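Long-range contact in nitrogenase molybdenum-iron protein beta chain (Clostridium pasteurianum, PDB 4WES), which forms, with the alpha chain, the molybdenum-iron component of nitrogenase, which reduces dinitrogen to ammonia, and shares an [8Fe-7S] cluster with that chain: residues V386-K396 with I404-D415. Residues are numbered along the deposited sequence; the frame is centred on the assembly and turned at random.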
# COMPACT_ATOMS: atom_id res chain seq x y z
N VAL B 386 10.97 -15.01 8.43
CA VAL B 386 11.34 -14.12 7.34
C VAL B 386 10.82 -12.73 7.59
O VAL B 386 10.04 -12.49 8.51
CB VAL B 386 10.85 -14.64 5.97
CG1 VAL B 386 11.48 -15.98 5.64
CG2 VAL B 386 9.33 -14.75 5.93
N ASP B 387 11.31 -11.79 6.79
CA ASP B 387 10.97 -10.38 6.89
C ASP B 387 9.92 -9.89 5.88
O ASP B 387 9.43 -8.78 5.98
CB ASP B 387 12.25 -9.55 6.73
CG ASP B 387 13.30 -9.91 7.72
OD1 ASP B 387 13.00 -9.84 8.94
OD2 ASP B 387 14.43 -10.29 7.33
N LEU B 388 9.60 -10.75 4.91
CA LEU B 388 8.77 -10.36 3.78
C LEU B 388 8.27 -11.64 3.11
O LEU B 388 9.01 -12.60 2.98
CB LEU B 388 9.60 -9.54 2.78
CG LEU B 388 8.89 -8.96 1.54
CD1 LEU B 388 7.89 -7.88 1.95
CD2 LEU B 388 9.91 -8.40 0.56
N LEU B 389 7.01 -11.59 2.70
CA LEU B 389 6.36 -12.69 1.96
C LEU B 389 5.79 -12.11 0.69
O LEU B 389 5.05 -11.13 0.74
CB LEU B 389 5.26 -13.32 2.80
CG LEU B 389 4.40 -14.39 2.16
CD1 LEU B 389 5.17 -15.61 1.73
CD2 LEU B 389 3.27 -14.80 3.06
N ILE B 390 6.07 -12.77 -0.42
CA ILE B 390 5.57 -12.37 -1.74
C ILE B 390 4.91 -13.57 -2.40
O ILE B 390 5.56 -14.60 -2.61
CB ILE B 390 6.70 -11.82 -2.65
CG1 ILE B 390 7.51 -10.72 -1.95
CG2 ILE B 390 6.09 -11.33 -3.95
CD1 ILE B 390 8.64 -10.19 -2.77
N SER B 391 3.61 -13.46 -2.68
CA SER B 391 2.87 -14.57 -3.25
C SER B 391 1.52 -14.09 -3.73
O SER B 391 1.16 -12.93 -3.55
CB SER B 391 2.65 -15.70 -2.22
OG SER B 391 1.66 -15.35 -1.24
N ASN B 392 0.71 -15.03 -4.24
CA ASN B 392 -0.66 -14.70 -4.57
C ASN B 392 -1.49 -14.58 -3.29
O ASN B 392 -0.97 -14.64 -2.16
CB ASN B 392 -1.23 -15.72 -5.56
CG ASN B 392 -1.45 -17.10 -4.94
OD1 ASN B 392 -1.63 -17.25 -3.74
ND2 ASN B 392 -1.48 -18.12 -5.80
N THR B 393 -2.81 -14.38 -3.45
CA THR B 393 -3.69 -14.15 -2.31
C THR B 393 -3.54 -15.14 -1.17
O THR B 393 -3.70 -14.78 0.00
CB THR B 393 -5.14 -14.07 -2.80
OG1 THR B 393 -5.31 -12.87 -3.55
CG2 THR B 393 -6.18 -14.11 -1.70
N TYR B 394 -3.27 -16.40 -1.49
CA TYR B 394 -3.27 -17.44 -0.45
C TYR B 394 -2.15 -17.29 0.55
O TYR B 394 -2.23 -17.85 1.65
CB TYR B 394 -3.29 -18.84 -1.10
CG TYR B 394 -4.63 -19.10 -1.74
CD1 TYR B 394 -5.73 -19.41 -0.95
CD2 TYR B 394 -4.82 -19.04 -3.12
CE1 TYR B 394 -6.98 -19.62 -1.50
CE2 TYR B 394 -6.07 -19.26 -3.66
CZ TYR B 394 -7.14 -19.57 -2.88
OH TYR B 394 -8.37 -19.81 -3.43
N GLY B 395 -1.15 -16.48 0.25
CA GLY B 395 -0.14 -16.16 1.26
C GLY B 395 -0.67 -15.34 2.42
O GLY B 395 -0.04 -15.28 3.46
N LYS B 396 -1.84 -14.71 2.25
CA LYS B 396 -2.35 -13.83 3.29
C LYS B 396 -2.55 -14.53 4.62
O LYS B 396 -2.49 -13.90 5.68
CB LYS B 396 -3.71 -13.15 2.83
CG LYS B 396 -4.88 -14.10 2.74
CD LYS B 396 -6.14 -13.65 1.94
CE LYS B 396 -6.90 -12.59 2.58
NZ LYS B 396 -7.89 -11.99 1.70
N ILE B 404 3.95 -11.23 8.97
CA ILE B 404 4.97 -10.94 7.97
C ILE B 404 4.44 -9.90 6.98
O ILE B 404 3.36 -10.09 6.41
CB ILE B 404 5.35 -12.21 7.16
CG1 ILE B 404 5.74 -13.37 8.06
CG2 ILE B 404 6.48 -11.90 6.20
CD1 ILE B 404 5.77 -14.69 7.35
N PRO B 405 5.22 -8.84 6.73
CA PRO B 405 4.85 -7.90 5.63
C PRO B 405 4.63 -8.64 4.33
O PRO B 405 5.44 -9.49 3.97
CB PRO B 405 6.05 -6.95 5.58
CG PRO B 405 6.57 -6.96 6.98
CD PRO B 405 6.45 -8.40 7.42
N PHE B 406 3.53 -8.29 3.65
CA PHE B 406 3.01 -9.12 2.58
C PHE B 406 2.78 -8.32 1.30
O PHE B 406 2.08 -7.31 1.31
CB PHE B 406 1.70 -9.76 3.05
CG PHE B 406 1.01 -10.65 2.03
CD1 PHE B 406 1.69 -11.64 1.36
CD2 PHE B 406 -0.36 -10.50 1.78
CE1 PHE B 406 1.05 -12.44 0.42
CE2 PHE B 406 -0.99 -11.31 0.85
CZ PHE B 406 -0.29 -12.28 0.18
N VAL B 407 3.36 -8.79 0.19
CA VAL B 407 3.17 -8.26 -1.14
C VAL B 407 2.42 -9.27 -2.00
O VAL B 407 2.92 -10.36 -2.23
CB VAL B 407 4.51 -7.88 -1.77
CG1 VAL B 407 4.34 -7.40 -3.21
CG2 VAL B 407 5.21 -6.83 -0.91
N ARG B 408 1.27 -8.85 -2.50
CA ARG B 408 0.50 -9.66 -3.44
C ARG B 408 1.15 -9.62 -4.82
O ARG B 408 1.39 -8.52 -5.36
CB ARG B 408 -0.93 -9.17 -3.50
CG ARG B 408 -1.73 -9.52 -2.26
CD ARG B 408 -3.04 -8.76 -2.18
NE ARG B 408 -3.81 -9.19 -1.02
CZ ARG B 408 -3.61 -8.79 0.24
NH1 ARG B 408 -2.69 -7.88 0.50
NH2 ARG B 408 -4.30 -9.35 1.20
N PHE B 409 1.40 -10.77 -5.41
CA PHE B 409 2.14 -10.88 -6.67
C PHE B 409 1.69 -12.14 -7.38
O PHE B 409 1.42 -13.16 -6.74
CB PHE B 409 3.63 -10.96 -6.31
CG PHE B 409 4.58 -11.09 -7.47
CD1 PHE B 409 5.14 -9.97 -8.03
CD2 PHE B 409 4.92 -12.32 -7.95
CE1 PHE B 409 6.05 -10.10 -9.09
CE2 PHE B 409 5.82 -12.45 -8.99
CZ PHE B 409 6.38 -11.35 -9.57
N GLY B 410 1.59 -12.10 -8.70
CA GLY B 410 1.28 -13.29 -9.48
C GLY B 410 -0.19 -13.56 -9.56
O GLY B 410 -0.99 -12.67 -9.82
N PHE B 411 -0.57 -14.83 -9.41
CA PHE B 411 -1.91 -15.29 -9.79
C PHE B 411 -2.36 -16.44 -8.90
O PHE B 411 -1.58 -17.37 -8.71
CB PHE B 411 -1.87 -15.78 -11.25
CG PHE B 411 -3.16 -16.39 -11.73
CD1 PHE B 411 -4.20 -15.62 -12.14
CD2 PHE B 411 -3.30 -17.75 -11.81
CE1 PHE B 411 -5.39 -16.19 -12.57
CE2 PHE B 411 -4.45 -18.34 -12.24
CZ PHE B 411 -5.51 -17.56 -12.60
N PRO B 412 -3.61 -16.42 -8.45
CA PRO B 412 -4.57 -15.31 -8.53
C PRO B 412 -4.47 -14.36 -7.34
O PRO B 412 -4.22 -14.79 -6.22
CB PRO B 412 -5.92 -16.04 -8.54
CG PRO B 412 -5.69 -17.23 -7.73
CD PRO B 412 -4.25 -17.63 -7.89
N ILE B 413 -4.70 -13.08 -7.64
CA ILE B 413 -4.85 -12.04 -6.62
C ILE B 413 -6.32 -11.65 -6.68
O ILE B 413 -6.76 -11.03 -7.65
CB ILE B 413 -3.94 -10.83 -6.89
CG1 ILE B 413 -2.46 -11.24 -6.93
CG2 ILE B 413 -4.19 -9.78 -5.84
CD1 ILE B 413 -1.57 -10.12 -7.45
N MET B 414 -7.07 -12.05 -5.65
CA MET B 414 -8.54 -12.02 -5.70
C MET B 414 -9.14 -11.12 -4.63
O MET B 414 -10.36 -11.12 -4.49
CB MET B 414 -9.11 -13.43 -5.53
CG MET B 414 -8.61 -14.37 -6.62
SD MET B 414 -9.28 -16.03 -6.53
CE MET B 414 -8.48 -16.67 -5.06
N ASP B 415 -8.31 -10.34 -3.94
CA ASP B 415 -8.78 -9.65 -2.76
C ASP B 415 -8.42 -8.18 -2.73
O ASP B 415 -8.57 -7.56 -1.68
CB ASP B 415 -8.31 -10.36 -1.48
CG ASP B 415 -6.81 -10.57 -1.37
OD1 ASP B 415 -6.08 -10.44 -2.40
OD2 ASP B 415 -6.37 -10.84 -0.23
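Strands 388-391 and 406-408 are the two parallel strands of a beta-alpha-beta unit, joined through helix 396-402 at one edge of a five-stranded parallel sheet, 406-408 being the outermost strand within the chain, and Leu389 and Phe406 touch across them. Donors alternate between the two strands: Leu389 N donates a hydrogen bond to Pro405 O at 2.9 Å, Val407 N to Leu389 O, and Ser391 N to Val407 O, while a last bond, from Phe409 N to Ser391 O, arrives from above the carbonyl plane. Branched and apolar residues suit the face covered by helices 321-333 and 426-448, where Ile390 CG1 meets Val407 CB and Ile390 CG2 presses on Phe409 CB.

On the other face, the Phe406 ring runs alongside Leu389 and slides under the start of the connecting helix. Its CG lies anti to the backbone N (chi1 179°), which carries the ring toward Lys396, whose CA sits over one face, 4.2 Å from the ring centroid, in a CH-pi contact. Ser391 OG and Asn392 O lie at the ring's edge, bonded to each other: OG donates in the carbonyl plane, on a lone pair of Asn392 O, which also accepts from Gly395 N.

Beyond the strands, Asn392 ties down the following loop: ND2 donates to Phe411 O at 3.0 Å, and OD1 takes Tyr394 N in an Asx turn. Thr393 N donates to the carbonyl O of Pro412, a residue preceded by a cis peptide bond. Thr393 OG1 works in both directions, accepting from Met414 N at 2.9 Å and donating to Asp415 OD1.

The two carboxylate oxygens of Asp415 let it hold Arg408 and Lys396 together, each taking two donors. Arg408 grips it side-on, NE to OD1 and NH2 to OD2, and Thr393 OG1 and Arg408 NE reach OD1 from opposite faces. Lys396 also pairs with Glu446 of the second beta subunit, so the network extends into the subunit interface. Lys396 NZ meets Asp415 OD2 on its anti side at 2.7 Å.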